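Local coordinates for protein alanine dehydrogenase/pyridine nucleotide transhydrogenase (PDB 3P2Y) that probably serves as the nucleotide-binding alpha subunit of a transhydrogenase that couples hydride transfer between NADH and NADP(+) to proton translocation across the membrane, at residues Lys90-Pro94 / Gly110-Pro114; Val129-Ala133 / Val369-Thr375; Val55-Ser59 / Ala77-Trp83; Glu33-Arg37 / Asn330-Pro336. All blocks are in the same frame, centred on the assembly; numbering follows the deposited sequence.

Contact 1. Residues Lys90-Pro94 / Gly110-Pro114; sequences KVNPP and GFLAP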
loop_
_atom_site.group_PDB
_atom_site.type_symbol
_atom_site.label_atom_id
_atom_site.label_comp_id
_atom_site.label_asym_id
_atom_site.label_seq_id
_atom_site.Cartn_x
_atom_site.Cartn_y
_atom_site.Cartn_z
ATOM N N LYS A 90 16.632 -11.735 -20.570
ATOM C CA LYS A 90 15.934 -10.455 -20.324
ATOM C C LYS A 90 14.562 -10.757 -19.769
ATOM O O LYS A 90 14.200 -11.921 -19.655
ATOM C CB LYS A 90 15.864 -9.614 -21.622
ATOM C CG LYS A 90 14.786 -10.046 -22.647
ATOM C CD LYS A 90 14.891 -9.191 -23.972
ATOM C CE LYS A 90 14.835 -7.654 -23.708
ATOM N NZ LYS A 90 13.704 -7.199 -22.766
ATOM N N VAL A 91 13.795 -9.720 -19.437
ATOM C CA VAL A 91 12.464 -9.903 -18.874
ATOM C C VAL A 91 11.408 -9.857 -19.984
ATOM O O VAL A 91 10.821 -10.890 -20.312
ATOM C CB VAL A 91 12.149 -8.830 -17.785
ATOM C CG1 VAL A 91 10.730 -9.103 -17.126
ATOM C CG2 VAL A 91 13.225 -8.826 -16.710
ATOM N N ASN A 92 11.136 -8.667 -20.530
ATOM C CA ASN A 92 10.058 -8.511 -21.526
ATOM C C ASN A 92 10.464 -8.896 -22.947
ATOM O O ASN A 92 11.655 -8.963 -23.248
ATOM C CB ASN A 92 9.544 -7.063 -21.530
ATOM C CG ASN A 92 8.925 -6.679 -20.202
ATOM O OD1 ASN A 92 9.238 -5.629 -19.604
ATOM N ND2 ASN A 92 8.043 -7.520 -19.733
ATOM N N PRO A 93 9.470 -9.190 -23.819
ATOM C CA PRO A 93 9.822 -9.548 -25.209
ATOM C C PRO A 93 10.701 -8.464 -25.826
ATOM O O PRO A 93 10.469 -7.268 -25.562
ATOM C CB PRO A 93 8.462 -9.591 -25.910
ATOM C CG PRO A 93 7.501 -10.089 -24.810
ATOM C CD PRO A 93 8.029 -9.382 -23.527
ATOM N N PRO A 94 11.667 -8.858 -26.673
ATOM C CA PRO A 94 12.528 -7.897 -27.318
ATOM C C PRO A 94 11.780 -7.112 -28.393
ATOM O O PRO A 94 10.855 -7.644 -29.032
ATOM C CB PRO A 94 13.612 -8.769 -27.976
ATOM C CG PRO A 94 12.893 -10.058 -28.301
ATOM C CD PRO A 94 11.960 -10.248 -27.097
ATOM N N GLY A 110 13.672 -15.357 -22.146
ATOM C CA GLY A 110 12.877 -14.280 -21.516
ATOM C C GLY A 110 11.391 -14.572 -21.651
ATOM O O GLY A 110 11.022 -15.630 -22.156
ATOM N N PHE A 111 10.541 -13.636 -21.242
ATOM C CA PHE A 111 9.130 -13.739 -21.608
ATOM C C PHE A 111 9.070 -13.332 -23.067
ATOM O O PHE A 111 9.511 -12.243 -23.416
ATOM C CB PHE A 111 8.238 -12.805 -20.792
ATOM C CG PHE A 111 8.049 -13.230 -19.360
ATOM C CD1 PHE A 111 7.461 -14.451 -19.044
ATOM C CD2 PHE A 111 8.429 -12.387 -18.314
ATOM C CE1 PHE A 111 7.255 -14.834 -17.703
ATOM C CE2 PHE A 111 8.248 -12.757 -16.990
ATOM C CZ PHE A 111 7.660 -14.004 -16.665
ATOM N N LEU A 112 8.580 -14.232 -23.921
ATOM C CA LEU A 112 8.548 -13.976 -25.358
ATOM C C LEU A 112 7.153 -13.948 -25.956
ATOM O O LEU A 112 7.024 -13.990 -27.180
ATOM C CB LEU A 112 9.434 -14.985 -26.136
ATOM C CG LEU A 112 10.901 -15.018 -25.706
ATOM C CD1 LEU A 112 11.702 -16.142 -26.419
ATOM C CD2 LEU A 112 11.576 -13.673 -25.944
ATOM N N ALA A 113 6.117 -13.913 -25.119
ATOM C CA ALA A 113 4.727 -13.750 -25.564
ATOM C C ALA A 113 4.321 -14.694 -26.718
ATOM O O ALA A 113 3.825 -14.227 -27.751
ATOM C CB ALA A 113 4.467 -12.272 -25.948
ATOM N N PRO A 114 4.549 -16.014 -26.557
ATOM C CA PRO A 114 4.327 -16.932 -27.688
ATOM C C PRO A 114 2.880 -16.895 -28.214
ATOM O O PRO A 114 2.658 -17.050 -29.410
ATOM C CB PRO A 114 4.701 -18.316 -27.111
ATOM C CG PRO A 114 4.596 -18.163 -25.630
ATOM C CD PRO A 114 5.032 -16.733 -25.365
HETATM O O HOH W 1 12.498 -11.722 -23.707
#
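The Phe111 ring lies beside the Val91 side chain, the two pointing the same way, with CD2 of Phe111 4.2 Å from CG1 of Val91 and the carbonyl oxygen of Val91 meeting the ring obliquely. Tyr343 brings its own ring to Phe111, the planes at about 35°, and helix 148-167 touches the Phe111 side chain through Ala148, Leu149 and Gln152. The segments lie where the neighbouring parallel strands 87-89 and 107-110 of the Rossmann-like sheet of the N-terminal domain give way to loops. One backbone bond continues the strand pairing into the loops: Phe111 N gives its hydrogen to Val91 O at 2.9 Å. With chi1 at -72°, CG of Phe111 stands beside its own backbone N, which keeps the ring next to the carbonyl that this N engages. Further along, CD and CG of Pro93 sit against the oxygen of the Phe111 carbonyl, CD 3.2 Å from Phe111 O, while Pro93 CG reaches CB of Ala113 at 3.9 Å. Pro94 and Leu112 cross at about a right angle, CD of the proline against the CD2 branch of the leucine at 3.6 Å. Lys90 NZ, which also forms a salt bridge with Glu30, bonds Asn92 O at 2.7 Å. A water donates to that same Asn92 O and, at 3.0 Å, to Phe111 O, linking the two loops.

Contact 2. Residues Val129-Ala133 / Val369-Thr375; sequences VTAFA and VAASCIT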
loop_
_atom_site.group_PDB
_atom_site.type_symbol
_atom_site.label_atom_id
_atom_site.label_comp_id
_atom_site.label_asym_id
_atom_site.label_seq_id
_atom_site.Cartn_x
_atom_site.Cartn_y
_atom_site.Cartn_z
ATOM N N VAL A 129 18.575 -16.992 -34.011
ATOM C CA VAL A 129 18.634 -17.008 -32.552
ATOM C C VAL A 129 17.768 -18.169 -32.087
ATOM O O VAL A 129 16.656 -18.363 -32.619
ATOM C CB VAL A 129 18.106 -15.659 -31.966
ATOM C CG1 VAL A 129 18.003 -15.725 -30.433
ATOM C CG2 VAL A 129 19.021 -14.507 -32.403
ATOM N N THR A 130 18.283 -18.941 -31.127
ATOM C CA THR A 130 17.527 -20.041 -30.524
ATOM C C THR A 130 16.930 -19.451 -29.270
ATOM O O THR A 130 17.678 -19.064 -28.377
ATOM C CB THR A 130 18.459 -21.219 -30.167
ATOM O OG1 THR A 130 19.039 -21.734 -31.388
ATOM C CG2 THR A 130 17.695 -22.323 -29.485
ATOM N N ALA A 131 15.601 -19.397 -29.205
ATOM C CA ALA A 131 14.926 -18.578 -28.179
ATOM C C ALA A 131 13.982 -19.407 -27.341
ATOM O O ALA A 131 13.223 -20.226 -27.872
ATOM C CB ALA A 131 14.152 -17.449 -28.836
ATOM N N PHE A 132 14.000 -19.161 -26.028
ATOM C CA PHE A 132 13.206 -19.955 -25.091
ATOM C C PHE A 132 12.272 -19.012 -24.378
ATOM O O PHE A 132 12.733 -18.058 -23.780
ATOM C CB PHE A 132 14.105 -20.675 -24.084
ATOM C CG PHE A 132 15.059 -21.660 -24.735
ATOM C CD1 PHE A 132 14.672 -22.985 -24.915
ATOM C CD2 PHE A 132 16.301 -21.241 -25.216
ATOM C CE1 PHE A 132 15.539 -23.909 -25.535
ATOM C CE2 PHE A 132 17.171 -22.145 -25.865
ATOM C CZ PHE A 132 16.780 -23.485 -26.005
ATOM N N ALA A 133 10.970 -19.270 -24.480
ATOM C CA ALA A 133 9.926 -18.438 -23.830
ATOM C C ALA A 133 9.655 -18.962 -22.416
ATOM O O ALA A 133 9.268 -20.139 -22.223
ATOM C CB ALA A 133 8.623 -18.484 -24.646
ATOM N N VAL A 369 13.352 -28.193 -22.566
ATOM C CA VAL A 369 14.064 -27.498 -23.619
ATOM C C VAL A 369 13.227 -27.472 -24.909
ATOM O O VAL A 369 13.051 -26.421 -25.532
ATOM C CB VAL A 369 15.466 -28.168 -23.843
ATOM C CG1 VAL A 369 16.205 -27.531 -25.049
ATOM C CG2 VAL A 369 16.312 -28.107 -22.538
ATOM N N ALA A 370 12.697 -28.631 -25.306
ATOM C CA ALA A 370 11.875 -28.714 -26.505
ATOM C C ALA A 370 10.569 -27.898 -26.395
ATOM O O ALA A 370 10.199 -27.201 -27.351
ATOM C CB ALA A 370 11.571 -30.182 -26.839
ATOM N N ALA A 371 9.899 -27.980 -25.246
ATOM C CA ALA A 371 8.607 -27.295 -25.055
ATOM C C ALA A 371 8.750 -25.776 -24.990
ATOM O O ALA A 371 7.874 -25.047 -25.469
ATOM C CB ALA A 371 7.885 -27.805 -23.805
ATOM N N SER A 372 9.838 -25.296 -24.383
ATOM C CA SER A 372 10.004 -23.839 -24.224
ATOM C C SER A 372 10.648 -23.133 -25.428
ATOM O O SER A 372 10.568 -21.910 -25.530
ATOM C CB SER A 372 10.764 -23.492 -22.939
ATOM O OG SER A 372 12.097 -23.986 -22.966
ATOM N N CYS A 373 11.293 -23.885 -26.321
ATOM C CA CYS A 373 11.979 -23.267 -27.468
ATOM C C CYS A 373 10.930 -22.897 -28.501
ATOM O O CYS A 373 10.172 -23.775 -28.944
ATOM C CB CYS A 373 12.975 -24.249 -28.084
ATOM S SG CYS A 373 13.888 -23.517 -29.448
ATOM N N ILE A 374 10.875 -21.631 -28.887
ATOM C CA ILE A 374 9.854 -21.179 -29.822
ATOM C C ILE A 374 10.362 -21.088 -31.259
ATOM O O ILE A 374 9.591 -20.785 -32.175
ATOM C CB ILE A 374 9.219 -19.823 -29.398
ATOM C CG1 ILE A 374 10.258 -18.682 -29.391
ATOM C CG2 ILE A 374 8.509 -20.011 -28.045
ATOM C CD1 ILE A 374 9.625 -17.254 -29.237
ATOM N N THR A 375 11.643 -21.359 -31.451
ATOM C CA THR A 375 12.261 -21.119 -32.770
ATOM C C THR A 375 12.536 -22.418 -33.516
ATOM O O THR A 375 13.009 -22.384 -34.655
ATOM C CB THR A 375 13.592 -20.359 -32.641
ATOM O OG1 THR A 375 14.362 -20.952 -31.593
ATOM C CG2 THR A 375 13.350 -18.887 -32.310
HETATM O O HOH W 2 16.125 -22.636 -32.827
#
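A threonine hydroxyl stands in for a backbone carbonyl where the end of a helix docks on a strand: Ala131 N donates to Thr375 OG1 at 3.1 Å, in a nearly straight bond of 164°. Thr375 has chi1 at 46°, which sets OG1 between its own backbone N and carbonyl carbon and turns it to the strand, while its CG2 packs against Ala131 CB. A water 2.7 Å from Thr375 OG1 also makes a weak bond to Thr130 OG1. The remaining links are backbone ones around a single bridge between Phe132 and Cys373. Ile374 N donates to Ala131 O and Ala133 N to Ser372 O, each at 2.9 Å, and CA-H...O contacts from Cys373 and Phe132 go to the same two oxygens.

The Phe132 ring is held on several sides. Cys373 SG sits above a face, 4.7 Å from the ring centroid and 25° off the normal, a sulfur-aromatic contact at some distance. Val369 O lies at the edge, in the ring plane, 3.5 Å from Phe132 CE1, and Ser372 OG, bonded to Ile368 O, is at the edge near CD1. Leu350 and Leu354 of helix 336-354 also touch this ring. On the other side of the strand, Ala133 CB meets Ile374 CG2 at 3.7 Å. The contact thus joins the last helix, 367-372, and the chain just beyond it to the outermost strand, 130-133, of the parallel Rossmann-like sheet of the N-terminal domain.

Contact 3. Residues Val55-Ser59 / Ala77-Trp83; sequences VVVES and ATIGDPW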
loop_
_atom_site.group_PDB
_atom_site.type_symbol
_atom_site.label_atom_id
_atom_site.label_comp_id
_atom_site.label_asym_id
_atom_site.label_seq_id
_atom_site.Cartn_x
_atom_site.Cartn_y
_atom_site.Cartn_z
ATOM N N VAL A 55 29.804 -12.450 -17.410
ATOM C CA VAL A 55 28.491 -11.796 -17.434
ATOM C C VAL A 55 28.777 -10.347 -17.809
ATOM O O VAL A 55 29.676 -9.716 -17.215
ATOM C CB VAL A 55 27.780 -11.863 -16.070
ATOM C CG1 VAL A 55 26.372 -11.240 -16.162
ATOM C CG2 VAL A 55 27.649 -13.338 -15.607
ATOM N N VAL A 56 28.037 -9.860 -18.799
ATOM C CA VAL A 56 28.053 -8.441 -19.176
ATOM C C VAL A 56 26.676 -7.856 -18.897
ATOM O O VAL A 56 25.660 -8.388 -19.364
ATOM C CB VAL A 56 28.515 -8.203 -20.634
ATOM C CG1 VAL A 56 27.671 -9.002 -21.637
ATOM C CG2 VAL A 56 28.491 -6.698 -20.960
ATOM N N VAL A 57 26.651 -6.770 -18.140
ATOM C CA VAL A 57 25.386 -6.121 -17.745
ATOM C C VAL A 57 25.372 -4.731 -18.348
ATOM O O VAL A 57 26.359 -4.002 -18.261
ATOM C CB VAL A 57 25.260 -6.032 -16.220
ATOM C CG1 VAL A 57 23.917 -5.411 -15.803
ATOM C CG2 VAL A 57 25.394 -7.466 -15.612
ATOM N N GLU A 58 24.264 -4.373 -18.991
ATOM C CA GLU A 58 24.168 -3.027 -19.580
ATOM C C GLU A 58 24.174 -2.013 -18.439
ATOM O O GLU A 58 23.605 -2.259 -17.367
ATOM C CB GLU A 58 22.869 -2.897 -20.374
ATOM C CG GLU A 58 22.759 -1.569 -21.145
ATOM C CD GLU A 58 21.624 -1.539 -22.141
ATOM O OE1 GLU A 58 20.768 -2.442 -22.132
ATOM O OE2 GLU A 58 21.615 -0.601 -22.976
ATOM N N SER A 59 24.837 -0.878 -18.660
ATOM C CA SER A 59 24.786 0.180 -17.645
ATOM C C SER A 59 23.342 0.546 -17.273
ATOM O O SER A 59 22.462 0.677 -18.143
ATOM C CB SER A 59 25.569 1.420 -18.104
ATOM O OG SER A 59 25.612 2.386 -17.029
ATOM N N ALA A 77 30.548 -9.050 -12.789
ATOM C CA ALA A 77 30.168 -8.656 -14.149
ATOM C C ALA A 77 31.047 -7.543 -14.687
ATOM O O ALA A 77 31.685 -6.793 -13.926
ATOM C CB ALA A 77 28.698 -8.181 -14.195
ATOM N N THR A 78 31.059 -7.431 -16.002
ATOM C CA THR A 78 31.565 -6.223 -16.660
ATOM C C THR A 78 30.371 -5.418 -17.155
ATOM O O THR A 78 29.323 -5.983 -17.471
ATOM C CB THR A 78 32.485 -6.553 -17.834
ATOM O OG1 THR A 78 31.723 -7.174 -18.870
ATOM C CG2 THR A 78 33.585 -7.496 -17.389
ATOM N N ILE A 79 30.511 -4.094 -17.185
ATOM C CA ILE A 79 29.410 -3.239 -17.660
ATOM C C ILE A 79 29.652 -2.939 -19.136
ATOM O O ILE A 79 30.736 -2.461 -19.513
ATOM C CB ILE A 79 29.321 -1.917 -16.842
ATOM C CG1 ILE A 79 29.164 -2.198 -15.332
ATOM C CG2 ILE A 79 28.197 -1.016 -17.400
ATOM C CD1 ILE A 79 27.886 -3.019 -14.901
ATOM N N GLY A 80 28.678 -3.206 -19.991
ATOM C CA GLY A 80 28.922 -3.033 -21.423
ATOM C C GLY A 80 27.738 -3.457 -22.257
ATOM O O GLY A 80 26.629 -3.560 -21.749
ATOM N N ASP A 81 27.974 -3.704 -23.547
ATOM C CA ASP A 81 26.880 -4.028 -24.468
ATOM C C ASP A 81 26.440 -5.489 -24.254
ATOM O O ASP A 81 27.227 -6.412 -24.443
ATOM C CB ASP A 81 27.373 -3.775 -25.907
ATOM C CG ASP A 81 26.304 -3.998 -26.961
ATOM O OD1 ASP A 81 25.145 -4.306 -26.643
ATOM O OD2 ASP A 81 26.664 -3.864 -28.152
ATOM N N PRO A 82 25.169 -5.697 -23.856
ATOM C CA PRO A 82 24.741 -7.039 -23.545
ATOM C C PRO A 82 24.281 -7.817 -24.778
ATOM O O PRO A 82 24.254 -9.052 -24.724
ATOM C CB PRO A 82 23.560 -6.793 -22.591
ATOM C CG PRO A 82 22.906 -5.567 -23.144
ATOM C CD PRO A 82 24.108 -4.703 -23.589
ATOM N N TRP A 83 23.947 -7.126 -25.876
ATOM C CA TRP A 83 23.220 -7.764 -26.985
ATOM C C TRP A 83 23.984 -8.816 -27.779
ATOM O O TRP A 83 23.361 -9.787 -28.236
ATOM C CB TRP A 83 22.605 -6.714 -27.928
ATOM C CG TRP A 83 21.644 -5.836 -27.185
ATOM C CD1 TRP A 83 21.842 -4.530 -26.810
ATOM C CD2 TRP A 83 20.355 -6.197 -26.724
ATOM N NE1 TRP A 83 20.746 -4.064 -26.129
ATOM C CE2 TRP A 83 19.815 -5.059 -26.064
ATOM C CE3 TRP A 83 19.592 -7.373 -26.795
ATOM C CZ2 TRP A 83 18.546 -5.064 -25.473
ATOM C CZ3 TRP A 83 18.317 -7.377 -26.221
ATOM C CH2 TRP A 83 17.816 -6.232 -25.560
HETATM O O HOH W 3 20.922 -1.100 -25.486
HETATM O O HOH W 4 26.332 -0.273 -21.081
#
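With chi1 at 55°, Val56 points its CG2 branch anti to its backbone N and lays it against the Gly80 backbone, 3.6 Å from Gly80 C, while CG1 turns to Asp81 O and Pro82 CA. Glu58, its CG also anti to the backbone N (chi1 -174°) and its chain extended, passes obliquely across Pro82, with Glu58 CB 3.8 Å from Pro82 CG. The segments belong to a beta-alpha-beta unit in which helix 69-74 connects strand 54-57 to the outermost strand 78-79 of the parallel sheet. Three bonds zip the strands in parallel register: Thr78 N to Val55 O, Val57 N to Thr78 O, and Gly80 N to Val57 O, the last at 3.0 Å. Val57 and Ile79 share the face covered by helix 69-74, where both touch Tyr72; CG2 of Val57 packs on Ala77 CB at 3.7 Å. Val56 and Thr78 take the other face, and a calcium ion is bound near Thr78, whose side chain has two conformers. Ile79 CG2 packs against Ser59 CB at 3.7 Å. Past the strand, an Asx turn fixes the chain, Trp83 N donating to Asp81 OD1, and Pro82 CG rests over one face of the indole. Glu58 OE1 is taken by Arg29 N, whereas OE2 accepts from a water at 2.7 Å that itself accepts from Trp83 NE1 at 3.0 Å.

Contact 4. Residues Glu33-Arg37 / Asn330-Pro336; sequences EGERR and NLPATMP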
loop_
_atom_site.group_PDB
_atom_site.type_symbol
_atom_site.label_atom_id
_atom_site.label_comp_id
_atom_site.label_asym_id
_atom_site.label_seq_id
_atom_site.Cartn_x
_atom_site.Cartn_y
_atom_site.Cartn_z
ATOM N N GLU A 33 8.057 0.872 -21.047
ATOM C CA GLU A 33 7.604 1.925 -20.140
ATOM C C GLU A 33 7.109 1.299 -18.819
ATOM O O GLU A 33 6.316 0.333 -18.840
ATOM C CB GLU A 33 6.474 2.772 -20.763
ATOM N N GLY A 34 7.603 1.840 -17.703
ATOM C CA GLY A 34 7.147 1.451 -16.370
ATOM C C GLY A 34 7.883 0.241 -15.826
ATOM O O GLY A 34 7.705 -0.124 -14.652
ATOM N N GLU A 35 8.690 -0.420 -16.663
ATOM C CA GLU A 35 9.339 -1.657 -16.217
ATOM C C GLU A 35 10.481 -1.296 -15.276
ATOM O O GLU A 35 11.268 -0.376 -15.579
ATOM C CB GLU A 35 9.891 -2.465 -17.394
ATOM C CG GLU A 35 10.503 -3.820 -16.939
ATOM C CD GLU A 35 9.479 -4.666 -16.171
ATOM O OE1 GLU A 35 8.545 -5.176 -16.811
ATOM O OE2 GLU A 35 9.566 -4.802 -14.934
ATOM N N ARG A 36 10.573 -1.993 -14.144
ATOM C CA ARG A 36 11.682 -1.797 -13.209
ATOM C C ARG A 36 12.480 -3.075 -12.933
ATOM O O ARG A 36 13.504 -2.999 -12.262
ATOM C CB ARG A 36 11.176 -1.252 -11.856
ATOM C CG ARG A 36 10.565 0.153 -12.001
ATOM C CD ARG A 36 9.918 0.619 -10.675
ATOM N NE ARG A 36 10.910 0.684 -9.590
ATOM C CZ ARG A 36 10.625 0.702 -8.284
ATOM N NH1 ARG A 36 9.366 0.659 -7.853
ATOM N NH2 ARG A 36 11.620 0.767 -7.408
ATOM N N ARG A 37 12.018 -4.223 -13.421
ATOM C CA ARG A 37 12.732 -5.470 -13.186
ATOM C C ARG A 37 13.962 -5.529 -14.095
ATOM O O ARG A 37 14.073 -4.777 -15.096
ATOM C CB ARG A 37 11.830 -6.701 -13.442
ATOM C CG ARG A 37 10.660 -6.814 -12.423
ATOM C CD ARG A 37 9.635 -7.867 -12.853
ATOM N NE ARG A 37 8.957 -7.443 -14.071
ATOM C CZ ARG A 37 8.129 -8.207 -14.772
ATOM N NH1 ARG A 37 7.879 -9.462 -14.370
ATOM N NH2 ARG A 37 7.565 -7.735 -15.892
ATOM N N ASN A 330 1.319 -3.804 -14.167
ATOM C CA ASN A 330 2.609 -4.475 -13.963
ATOM C C ASN A 330 2.969 -4.469 -12.502
ATOM O O ASN A 330 3.835 -3.704 -12.061
ATOM C CB ASN A 330 3.695 -3.812 -14.842
ATOM C CG ASN A 330 5.007 -4.619 -14.893
ATOM O OD1 ASN A 330 5.177 -5.632 -14.181
ATOM N ND2 ASN A 330 5.954 -4.150 -15.735
ATOM N N LEU A 331 2.245 -5.274 -11.714
ATOM C CA LEU A 331 2.546 -5.305 -10.282
ATOM C C LEU A 331 3.963 -5.832 -9.923
ATOM O O LEU A 331 4.564 -5.335 -8.967
ATOM C CB LEU A 331 1.451 -6.050 -9.505
ATOM C CG LEU A 331 0.143 -5.250 -9.439
ATOM C CD1 LEU A 331 -0.926 -6.144 -8.771
ATOM C CD2 LEU A 331 0.291 -3.941 -8.614
ATOM N N PRO A 332 4.508 -6.812 -10.689
ATOM C CA PRO A 332 5.885 -7.245 -10.429
ATOM C C PRO A 332 6.903 -6.101 -10.453
ATOM O O PRO A 332 7.813 -6.063 -9.603
ATOM C CB PRO A 332 6.148 -8.257 -11.577
ATOM C CG PRO A 332 4.792 -8.926 -11.710
ATOM C CD PRO A 332 3.874 -7.660 -11.721
ATOM N N ALA A 333 6.723 -5.156 -11.387
ATOM C CA ALA A 333 7.618 -4.001 -11.488
ATOM C C ALA A 333 7.539 -3.101 -10.237
ATOM O O ALA A 333 8.481 -2.382 -9.933
ATOM C CB ALA A 333 7.311 -3.189 -12.752
ATOM N N THR A 334 6.438 -3.180 -9.488
ATOM C CA THR A 334 6.306 -2.364 -8.272
ATOM C C THR A 334 7.066 -2.914 -7.058
ATOM O O THR A 334 7.107 -2.273 -6.014
ATOM C CB THR A 334 4.850 -2.106 -7.855
ATOM O OG1 THR A 334 4.274 -3.305 -7.295
ATOM C CG2 THR A 334 4.013 -1.609 -9.047
ATOM N N MET A 335 7.653 -4.089 -7.205
ATOM C CA MET A 335 8.423 -4.684 -6.100
ATOM C C MET A 335 9.619 -5.365 -6.758
ATOM O O MET A 335 9.785 -6.597 -6.744
ATOM C CB MET A 335 7.540 -5.652 -5.271
ATOM C CG MET A 335 8.156 -5.941 -3.856
ATOM S SD MET A 335 7.188 -7.235 -3.045
ATOM C CE MET A 335 7.938 -8.671 -3.775
ATOM N N PRO A 336 10.479 -4.543 -7.373
ATOM C CA PRO A 336 11.342 -5.101 -8.417
ATOM C C PRO A 336 12.577 -5.883 -7.951
ATOM O O PRO A 336 13.135 -6.638 -8.739
ATOM C CB PRO A 336 11.757 -3.844 -9.216
ATOM C CG PRO A 336 11.826 -2.766 -8.168
ATOM C CD PRO A 336 10.555 -3.064 -7.310
HETATM O O HOH W 5 5.282 -1.594 -17.147
HETATM O O HOH W 6 9.223 -0.530 -5.259
#
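At the junction between the N-terminal and C-terminal domains, Glu35, Arg37 and Asn330 form a hydrogen-bonded network built round a salt bridge. Arg37 grips the Glu35 carboxylate side-on, NE to OE2 at 2.8 Å and NH2 to OE1 at 2.9 Å, and its backbone N takes the anti lone pair of OE2. Across the boundary Asn330 ND2 donates to Glu35 OE1 at 3.0 Å; it and Arg37 NH2 arrive from opposite faces of the carboxylate, whose plane is turned 69° from the amide. A bend at chi2 (57°) curls the glutamate back to meet them, and each oxygen accepts from two donors.

Asn330 OD1 in turn accepts from Ala333 N, an Asx motif that shapes the turn leading into helix 336-354, for which Met335 is the N-cap. Pro332 CB lies over one face of the Arg37 guanidinium, 3.5 Å from NH1, which is bonded to Gln152. Arg36 spreads its guanidinium over Pro336, whose CG sits 3.5 Å above the plane, toward the rim. Arg36 NE is bonded to Gly64 O, and Arg36 and Pro336 both pack on Thr169 of the second subunit. Through a water, Arg36 NH1 also reaches Thr334 O, and Ala333 CB touches Glu35 OE2 at 3.5 Å.

In the fold
From the N terminus, segment 33-37 opens contact 4, whose loop closes some 290 residues later. Within that span contact 3 closes first, over helix 69-74, and then contact 1, over helix 96-99 and strand 107-110; the two are in series. Contact 2 opens at 129-133, before contact 4 closes at 330-336, and closes only at 369-375, so contacts 2 and 4 cross. Contacts 3 and 2 lie on the two outermost strands of the N-terminal sheet, with centres 23 Å apart. Contact 1 sits between and touches all three others, through Lys90 on Trp83, Leu112 on Ala131 and Ile374, and Val91 on Arg37. Contact 4 ties the loop after strand 24-27 to the turn before helix 336-354.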